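Side-chain contacts in solute binding protein MsmE (Bacillus subtilis subsp. subtilis str. 168, PDB 4R6H), which binds melibiose, raffinose and stachyose and serves as the solute-binding component of an ABC transporter that imports these sugars: residues F184-Y189 and A195-Q200; I234-Q239 and A395-A400. All blocks are in the same frame, centred on the assembly; numbering follows the deposited sequence.

In the fold
Contacts 1 and 2 lie on the same side of the chain's centre, with centres about 12 Å apart, and the helix 229-240 ties them together. One flank of that helix receives the aromatic cluster of contact 1: Tyr-197 OH lies 3.5 Å from Ile-234 CB, and Phe-184 CD2 lies 3.7 Å from Met-238 SD. Farther round, Lys-236 and Gln-239 reach the segment 395-400 in contact 2. Contact 1 is apolar and buried, its centre about 13 Å from the centre of the chain; contact 2 is polar and at the surface, its centre about 24 Å from there. Contact 1 packs side chains and contact 2 pairs charges, both joining secondary-structure elements of the same region in this open conformation.

Contact 1: F184-Y189 and A195-Q200; sequences FWFAGY and AQYYDQ
Phe-186 drives the edge of its ring against the root of the Tyr-197 side chain, and this is the tight part of the contact. Its CE2 lies 3.8 Å from Tyr-197 CB, which sits in the plane of the phenylalanine ring, while Phe-186 CZ comes 4.2 Å from Tyr-197 CG. The backbone aims CB of Tyr-197 toward the loop; with CG opposite the backbone N (chi1 161°), the ring lies obliquely beside Phe-186. Within its own segment, Phe-186 CE1 stands 3.6 Å above one face of the Phe-184 ring, near the rim. Phenylalanine suits both places, being flat, wide and without polar atoms to satisfy.

The packing is looser at Phe-184, whose CE2 is 4.5 Å from Tyr-197 CD1; that ring is backed instead by Met-269 of the neighbouring strand and Met-238 of the helix 229-240. Toward Gln-196, which is partly exposed, the helix turns polar. Gln-196 NE2 donates a nearly straight bond of 2.9 Å to Gln-200 OE1 and another to the carbonyl of Gln-270; both satisfy this amide nitrogen, which takes no part in the aromatic packing. The Gln-200 amide is buried, its NE2 satisfied by Gly-144 and Thr-292.

The strand 182-185, parallel to the strand 265-269 in a mixed sheet, leads through a loop into the helix 192-206, which packs back on that loop in one alpha/beta lobe of the solute-binding fold. No hydrogen bond crosses; tyrosine fits because its ring fills the apolar interior while its hydroxyl bonds the carbonyl of Leu-231, so shape and exclusion of water probably hold this interface.

Contact 2: I234-Q239 and A395-A400; sequences ILKQMQ and AADILA
Lys-236 and Gln-239 converge on one carboxylate oxygen, OD1 of Asp-397. The ammonium makes the salt bridge, with Lys-236 NZ 2.8 Å from Asp-397 OD1, the two side chains crossing at about a right angle. A bend of Lys-236 at chi2 (69°) carries its chain past Leu-394 to the acid. The amide adds a longer, bent bond, Gln-239 NE2 to Asp-397 OD1 at 3.2 Å, which reaches the oxygen from above the carboxylate plane; the two flat groups are turned 74° apart. Gln-239 serves both charges, since its OE1 offers an in-plane lone pair to Lys-236 NZ at 2.8 Å, three residues back on the same helix. A water completes the set around the ammonium, accepting from Lys-236 NZ and donating to Leu-399 O, each at 2.7 Å.

Asp-397 owes its place to the end of the helix 383-395: it is the residue of positive phi (67°) in a Schellman motif, and there the chain turns off toward the next helix, for which Ala-400 is the N-cap. Lysine suits this spot, as its positive charge would probably be favoured near the carbonyl end of a helix as well as by the carboxylate. With an alanine here in place of Gln-239, Asp-397 OD1 would probably lose its amide donor and the ammonium of Lys-236 an acceptor, leaving the lysine tip freer to turn.

Farther out, Ile-244 touches the Gln-239 side chain, and Leu-235 packs on Leu-394, Phe-194 and Tyr-197, seating the helix 229-240 against the helices 383-395 and 192-206.

Contact 1: F184-Y189 and A195-Q200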
ATOM      1  N   PHE A 184     -10.431 -17.310   5.007  1.00 17.29           N
ATOM      2  CA  PHE A 184      -9.988 -15.935   4.706  1.00 16.28           C
ATOM      3  C   PHE A 184     -10.242 -15.115   5.930  1.00 18.08           C
ATOM      4  O   PHE A 184     -11.364 -14.954   6.317  1.00 17.70           O
ATOM      5  CB  PHE A 184     -10.799 -15.461   3.522  1.00 17.33           C
ATOM      6  CG  PHE A 184     -10.411 -14.127   2.937  1.00 16.21           C
ATOM      7  CD1 PHE A 184      -9.115 -13.613   3.034  1.00 17.25           C
ATOM      8  CD2 PHE A 184     -11.337 -13.434   2.165  1.00 16.22           C
ATOM      9  CE1 PHE A 184      -8.775 -12.418   2.416  1.00 16.91           C
ATOM     10  CE2 PHE A 184     -10.992 -12.248   1.524  1.00 18.41           C
ATOM     11  CZ  PHE A 184      -9.721 -11.732   1.676  1.00 18.20           C
ATOM     12  N   TRP A 185      -9.206 -14.639   6.590  1.00 15.52           N
ATOM     13  CA  TRP A 185      -9.320 -14.045   7.920  1.00 16.06           C
ATOM     14  C   TRP A 185      -9.247 -12.550   7.901  1.00 18.32           C
ATOM     15  O   TRP A 185      -8.415 -11.976   7.227  1.00 17.83           O
ATOM     16  CB  TRP A 185      -8.204 -14.583   8.826  1.00 18.19           C
ATOM     17  CG  TRP A 185      -8.333 -14.253  10.277  1.00 17.29           C
ATOM     18  CD1 TRP A 185      -8.937 -15.003  11.248  1.00 19.29           C
ATOM     19  CD2 TRP A 185      -7.753 -13.141  10.937  1.00 17.08           C
ATOM     20  NE1 TRP A 185      -8.808 -14.393  12.472  1.00 21.37           N
ATOM     21  CE2 TRP A 185      -8.074 -13.246  12.322  1.00 18.49           C
ATOM     22  CE3 TRP A 185      -6.997 -12.050  10.510  1.00 19.27           C
ATOM     23  CZ2 TRP A 185      -7.662 -12.281  13.256  1.00 19.26           C
ATOM     24  CZ3 TRP A 185      -6.593 -11.111  11.438  1.00 19.11           C
ATOM     25  CH2 TRP A 185      -6.897 -11.247  12.794  1.00 17.60           C
ATOM     26  N   PHE A 186     -10.179 -11.926   8.619  1.00 17.32           N
ATOM     27  CA  PHE A 186     -10.229 -10.472   8.809  1.00 18.63           C
ATOM     28  C   PHE A 186     -10.161 -10.067  10.255  1.00 17.35           C
ATOM     29  O   PHE A 186     -10.906 -10.598  11.100  1.00 18.71           O
ATOM     30  CB  PHE A 186     -11.571  -9.881   8.255  1.00 17.57           C
ATOM     31  CG  PHE A 186     -11.613  -9.751   6.768  1.00 16.69           C
ATOM     32  CD1 PHE A 186     -11.989 -10.814   5.992  1.00 19.99           C
ATOM     33  CD2 PHE A 186     -11.267  -8.574   6.152  1.00 18.84           C
ATOM     34  CE1 PHE A 186     -12.036 -10.714   4.609  1.00 21.08           C
ATOM     35  CE2 PHE A 186     -11.313  -8.439   4.783  1.00 21.03           C
ATOM     36  CZ  PHE A 186     -11.698  -9.527   4.000  1.00 20.85           C
ATOM     37  N   ALA A 187      -9.344  -9.071  10.501  1.00 18.19           N
ATOM     38  CA  ALA A 187      -9.328  -8.414  11.813  1.00 16.92           C
ATOM     39  C   ALA A 187     -10.393  -7.279  11.775  1.00 16.99           C
ATOM     40  O   ALA A 187     -10.045  -6.102  11.767  1.00 18.83           O
ATOM     41  CB  ALA A 187      -7.951  -7.880  12.133  1.00 18.28           C
ATOM     42  N   GLY A 188     -11.672  -7.671  11.782  1.00 18.01           N
ATOM     43  CA  GLY A 188     -12.759  -6.777  11.484  1.00 20.42           C
ATOM     44  C   GLY A 188     -13.029  -5.788  12.606  1.00 19.60           C
ATOM     45  O   GLY A 188     -13.790  -4.843  12.418  1.00 19.31           O
ATOM     46  N   TYR A 189     -12.438  -5.972  13.788  1.00 18.66           N
ATOM     47  CA  TYR A 189     -12.514  -4.945  14.816  1.00 19.42           C
ATOM     48  C   TYR A 189     -12.020  -3.608  14.299  1.00 19.46           C
ATOM     49  O   TYR A 189     -12.543  -2.499  14.686  1.00 22.46           O
ATOM     50  CB  TYR A 189     -11.713  -5.365  16.060  1.00 19.84           C
ATOM     51  CG  TYR A 189     -11.917  -4.444  17.228  1.00 20.26           C
ATOM     52  CD1 TYR A 189     -12.941  -4.692  18.122  1.00 23.26           C
ATOM     53  CD2 TYR A 189     -11.101  -3.359  17.414  1.00 23.28           C
ATOM     54  CE1 TYR A 189     -13.142  -3.854  19.206  1.00 23.37           C
ATOM     55  CE2 TYR A 189     -11.273  -2.496  18.507  1.00 28.27           C
ATOM     56  CZ  TYR A 189     -12.321  -2.756  19.390  1.00 27.25           C
ATOM     57  OH  TYR A 189     -12.521  -1.917  20.483  1.00 33.47           O
ATOM     58  N   ALA A 195     -11.630  -1.962   4.602  1.00 17.63           N
ATOM     59  CA  ALA A 195     -11.230  -1.018   3.608  1.00 19.78           C
ATOM     60  C   ALA A 195     -10.181  -1.598   2.680  1.00 17.79           C
ATOM     61  O   ALA A 195     -10.178  -1.332   1.465  1.00 18.00           O
ATOM     62  CB  ALA A 195     -10.753   0.296   4.229  1.00 20.52           C
ATOM     63  N   GLN A 196      -9.237  -2.338   3.240  1.00 18.27           N
ATOM     64  CA  GLN A 196      -8.176  -2.914   2.432  1.00 16.62           C
ATOM     65  C   GLN A 196      -8.741  -3.868   1.351  1.00 17.45           C
ATOM     66  O   GLN A 196      -8.266  -3.906   0.208  1.00 18.63           O
ATOM     67  CB  GLN A 196      -7.171  -3.654   3.326  1.00 18.88           C
ATOM     68  CG  GLN A 196      -6.000  -4.182   2.535  1.00 21.18           C
ATOM     69  CD  GLN A 196      -4.824  -4.681   3.338  1.00 31.31           C
ATOM     70  OE1 GLN A 196      -4.771  -4.545   4.550  1.00 37.97           O
ATOM     71  NE2 GLN A 196      -3.830  -5.226   2.627  1.00 30.45           N
ATOM     72  N   TYR A 197      -9.724  -4.663   1.772  1.00 16.40           N
ATOM     73  CA  TYR A 197     -10.410  -5.573   0.852  1.00 18.62           C
ATOM     74  C   TYR A 197     -11.034  -4.788  -0.314  1.00 17.41           C
ATOM     75  O   TYR A 197     -10.836  -5.102  -1.504  1.00 17.46           O
ATOM     76  CB  TYR A 197     -11.462  -6.413   1.625  1.00 17.28           C
ATOM     77  CG  TYR A 197     -12.498  -7.028   0.730  1.00 17.61           C
ATOM     78  CD1 TYR A 197     -12.231  -8.201   0.008  1.00 20.56           C
ATOM     79  CD2 TYR A 197     -13.704  -6.394   0.538  1.00 16.91           C
ATOM     80  CE1 TYR A 197     -13.187  -8.726  -0.872  1.00 20.61           C
ATOM     81  CE2 TYR A 197     -14.649  -6.894  -0.338  1.00 18.60           C
ATOM     82  CZ  TYR A 197     -14.402  -8.082  -1.002  1.00 19.49           C
ATOM     83  OH  TYR A 197     -15.354  -8.568  -1.888  1.00 20.51           O
ATOM     84  N   TYR A 198     -11.852  -3.809   0.041  1.00 17.54           N
ATOM     85  CA  TYR A 198     -12.518  -3.014  -0.989  1.00 18.90           C
ATOM     86  C   TYR A 198     -11.523  -2.313  -1.893  1.00 18.67           C
ATOM     87  O   TYR A 198     -11.683  -2.290  -3.115  1.00 17.89           O
ATOM     88  CB  TYR A 198     -13.466  -2.014  -0.385  1.00 20.17           C
ATOM     89  CG  TYR A 198     -14.817  -2.523   0.084  1.00 19.51           C
ATOM     90  CD1 TYR A 198     -15.747  -3.059  -0.810  1.00 20.86           C
ATOM     91  CD2 TYR A 198     -15.232  -2.350   1.396  1.00 21.89           C
ATOM     92  CE1 TYR A 198     -17.013  -3.466  -0.389  1.00 20.68           C
ATOM     93  CE2 TYR A 198     -16.488  -2.736   1.806  1.00 23.92           C
ATOM     94  CZ  TYR A 198     -17.388  -3.267   0.909  1.00 22.77           C
ATOM     95  OH  TYR A 198     -18.633  -3.646   1.377  1.00 22.59           O
ATOM     96  N   ASP A 199     -10.528  -1.665  -1.280  1.00 19.24           N
ATOM     97  CA  ASP A 199      -9.575  -0.865  -2.033  1.00 17.45           C
ATOM     98  C   ASP A 199      -8.776  -1.719  -3.014  1.00 18.64           C
ATOM     99  O   ASP A 199      -8.636  -1.352  -4.211  1.00 17.89           O
ATOM    100  CB  ASP A 199      -8.652  -0.116  -1.030  1.00 18.84           C
ATOM    101  CG  ASP A 199      -8.045   1.142  -1.582  1.00 30.26           C
ATOM    102  OD1 ASP A 199      -8.510   1.692  -2.563  1.00 23.50           O
ATOM    103  OD2 ASP A 199      -7.143   1.652  -0.920  1.00 34.93           O
ATOM    104  N   GLN A 200      -8.229  -2.845  -2.558  1.00 16.88           N
ATOM    105  CA  GLN A 200      -7.428  -3.668  -3.427  1.00 15.70           C
ATOM    106  C   GLN A 200      -8.265  -4.237  -4.567  1.00 17.70           C
ATOM    107  O   GLN A 200      -7.835  -4.191  -5.703  1.00 17.19           O
ATOM    108  CB  GLN A 200      -6.722  -4.833  -2.716  1.00 17.35           C
ATOM    109  CG  GLN A 200      -5.485  -4.449  -1.960  1.00 24.75           C
ATOM    110  CD  GLN A 200      -4.737  -5.623  -1.340  1.00 17.43           C
ATOM    111  OE1 GLN A 200      -4.292  -5.511  -0.213  1.00 23.34           O
ATOM    112  NE2 GLN A 200      -4.454  -6.657  -2.128  1.00 20.08           N
TER

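Contact 2: I234-Q239 and A395-A400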
ATOM      1  N   ILE A 234     -19.783 -10.135  -2.842  1.00 18.98           N
ATOM      2  CA  ILE A 234     -18.767 -11.145  -2.590  1.00 19.57           C
ATOM      3  C   ILE A 234     -18.464 -11.245  -1.090  1.00 20.07           C
ATOM      4  O   ILE A 234     -18.394 -12.314  -0.495  1.00 18.92           O
ATOM      5  CB  ILE A 234     -17.493 -10.848  -3.384  1.00 19.06           C
ATOM      6  CG1 ILE A 234     -17.691 -11.040  -4.897  1.00 21.21           C
ATOM      7  CG2 ILE A 234     -16.382 -11.780  -2.871  1.00 20.47           C
ATOM      8  CD1 ILE A 234     -18.150 -12.443  -5.307  1.00 22.63           C
ATOM      9  N   LEU A 235     -18.321 -10.096  -0.429  1.00 17.70           N
ATOM     10  CA  LEU A 235     -18.026 -10.099   1.009  1.00 19.62           C
ATOM     11  C   LEU A 235     -19.162 -10.746   1.814  1.00 17.71           C
ATOM     12  O   LEU A 235     -18.936 -11.515   2.710  1.00 19.04           O
ATOM     13  CB  LEU A 235     -17.717  -8.672   1.502  1.00 20.21           C
ATOM     14  CG  LEU A 235     -17.151  -8.535   2.922  1.00 23.77           C
ATOM     15  CD1 LEU A 235     -15.927  -9.418   3.095  1.00 23.95           C
ATOM     16  CD2 LEU A 235     -16.861  -7.054   3.237  1.00 22.77           C
ATOM     17  N   LYS A 236     -20.396 -10.460   1.420  1.00 18.09           N
ATOM     18  CA  LYS A 236     -21.558 -11.038   2.053  1.00 20.45           C
ATOM     19  C   LYS A 236     -21.653 -12.542   1.787  1.00 17.97           C
ATOM     20  O   LYS A 236     -21.973 -13.266   2.728  1.00 20.06           O
ATOM     21  CB  LYS A 236     -22.835 -10.312   1.604  1.00 20.29           C
ATOM     22  CG  LYS A 236     -24.066 -10.753   2.426  1.00 22.86           C
ATOM     23  CD  LYS A 236     -23.938 -10.234   3.857  1.00 33.96           C
ATOM     24  CE  LYS A 236     -25.157 -10.581   4.692  1.00 52.96           C
ATOM     25  NZ  LYS A 236     -25.015 -10.012   6.052  1.00 43.01           N
ATOM     26  N   GLN A 237     -21.336 -12.962   0.565  1.00 19.88           N
ATOM     27  CA  GLN A 237     -21.196 -14.407   0.263  1.00 18.75           C
ATOM     28  C   GLN A 237     -20.196 -15.088   1.168  1.00 23.70           C
ATOM     29  O   GLN A 237     -20.454 -16.132   1.790  1.00 23.26           O
ATOM     30  CB  GLN A 237     -20.779 -14.604  -1.167  1.00 21.61           C
ATOM     31  CG  GLN A 237     -21.842 -14.258  -2.149  1.00 24.36           C
ATOM     32  CD  GLN A 237     -21.308 -14.238  -3.557  1.00 25.10           C
ATOM     33  OE1 GLN A 237     -20.343 -14.970  -3.905  1.00 24.60           O
ATOM     34  NE2 GLN A 237     -21.922 -13.409  -4.390  1.00 28.09           N
ATOM     35  N   MET A 238     -19.040 -14.461   1.329  1.00 20.98           N
ATOM     36  CA  MET A 238     -18.020 -15.059   2.182  1.00 21.23           C
ATOM     37  C   MET A 238     -18.504 -15.157   3.611  1.00 22.64           C
ATOM     38  O   MET A 238     -18.276 -16.138   4.282  1.00 23.88           O
ATOM     39  CB  MET A 238     -16.728 -14.216   2.120  1.00 22.05           C
ATOM     40  CG  MET A 238     -16.117 -14.215   0.744  1.00 20.53           C
ATOM     41  SD  MET A 238     -14.730 -13.028   0.627  1.00 24.77           S
ATOM     42  CE  MET A 238     -14.009 -13.499  -0.932  1.00 24.22           C
ATOM     43  N   GLN A 239     -19.155 -14.115   4.119  1.00 19.58           N
ATOM     44  CA  GLN A 239     -19.692 -14.186   5.463  1.00 23.28           C
ATOM     45  C   GLN A 239     -20.740 -15.302   5.588  1.00 28.37           C
ATOM     46  O   GLN A 239     -20.675 -16.175   6.451  1.00 24.99           O
ATOM     47  CB  GLN A 239     -20.306 -12.844   5.832  1.00 24.26           C
ATOM     48  CG  GLN A 239     -20.848 -12.786   7.239  1.00 29.64           C
ATOM     49  CD  GLN A 239     -21.871 -11.682   7.420  1.00 30.97           C
ATOM     50  OE1 GLN A 239     -22.820 -11.581   6.643  1.00 43.22           O
ATOM     51  NE2 GLN A 239     -21.697 -10.871   8.448  1.00 39.76           N
ATOM     52  N   ALA A 395     -20.416  -6.528   7.773  1.00 24.00           N
ATOM     53  CA  ALA A 395     -20.042  -7.708   8.550  1.00 25.27           C
ATOM     54  C   ALA A 395     -20.892  -7.831   9.803  1.00 30.81           C
ATOM     55  O   ALA A 395     -21.144  -8.944  10.299  1.00 32.77           O
ATOM     56  CB  ALA A 395     -18.560  -7.676   8.928  1.00 26.23           C
ATOM     57  N   ALA A 396     -21.322  -6.680  10.323  1.00 24.82           N
ATOM     58  CA  ALA A 396     -22.157  -6.651  11.514  1.00 30.25           C
ATOM     59  C   ALA A 396     -23.665  -6.781  11.185  1.00 24.47           C
ATOM     60  O   ALA A 396     -24.481  -6.690  12.081  1.00 26.74           O
ATOM     61  CB  ALA A 396     -21.886  -5.376  12.291  1.00 27.70           C
ATOM     62  N   ASP A 397     -24.027  -6.990   9.929  1.00 24.29           N
ATOM     63  CA  ASP A 397     -25.408  -7.201   9.499  1.00 27.68           C
ATOM     64  C   ASP A 397     -26.279  -5.960   9.678  1.00 27.77           C
ATOM     65  O   ASP A 397     -27.531  -6.053   9.732  1.00 35.13           O
ATOM     66  CB  ASP A 397     -26.061  -8.429  10.179  1.00 34.73           C
ATOM     67  CG  ASP A 397     -25.371  -9.741   9.827  1.00 60.97           C
ATOM     68  OD1 ASP A 397     -24.653  -9.799   8.811  1.00 36.96           O
ATOM     69  OD2 ASP A 397     -25.557 -10.725  10.574  1.00 50.61           O
ATOM     70  N   ILE A 398     -25.640  -4.799   9.682  1.00 22.39           N
ATOM     71  CA  ILE A 398     -26.347  -3.508   9.787  1.00 24.82           C
ATOM     72  C   ILE A 398     -26.800  -3.000   8.396  1.00 29.73           C
ATOM     73  O   ILE A 398     -27.906  -2.464   8.267  1.00 30.46           O
ATOM     74  CB  ILE A 398     -25.491  -2.451  10.487  1.00 25.92           C
ATOM     75  CG1 ILE A 398     -25.193  -2.868  11.931  1.00 30.85           C
ATOM     76  CG2 ILE A 398     -26.168  -1.084  10.469  1.00 31.26           C
ATOM     77  CD1 ILE A 398     -24.045  -2.117  12.561  1.00 33.72           C
ATOM     78  N   LEU A 399     -25.955  -3.176   7.363  1.00 23.86           N
ATOM     79  CA  LEU A 399     -26.246  -2.717   6.006  1.00 22.94           C
ATOM     80  C   LEU A 399     -26.145  -3.890   5.043  1.00 25.88           C
ATOM     81  O   LEU A 399     -25.235  -4.720   5.174  1.00 26.56           O
ATOM     82  CB  LEU A 399     -25.245  -1.675   5.540  1.00 24.68           C
ATOM     83  CG  LEU A 399     -25.317  -0.319   6.203  1.00 28.38           C
ATOM     84  CD1 LEU A 399     -24.361   0.649   5.508  1.00 29.86           C
ATOM     85  CD2 LEU A 399     -26.747   0.213   6.224  1.00 32.67           C
ATOM     86  N   ALA A 400     -27.029  -3.895   4.051  1.00 24.01           N
ATOM     87  CA  ALA A 400     -27.042  -4.888   2.970  1.00 30.33           C
ATOM     88  C   ALA A 400     -26.287  -4.343   1.758  1.00 23.18           C
ATOM     89  O   ALA A 400     -26.133  -3.133   1.598  1.00 21.96           O
ATOM     90  CB  ALA A 400     -28.493  -5.185   2.587  1.00 34.47           C
TER
HETATM   91  O   HOH W   1     -24.991  -7.309   6.063  1.00 39.43           O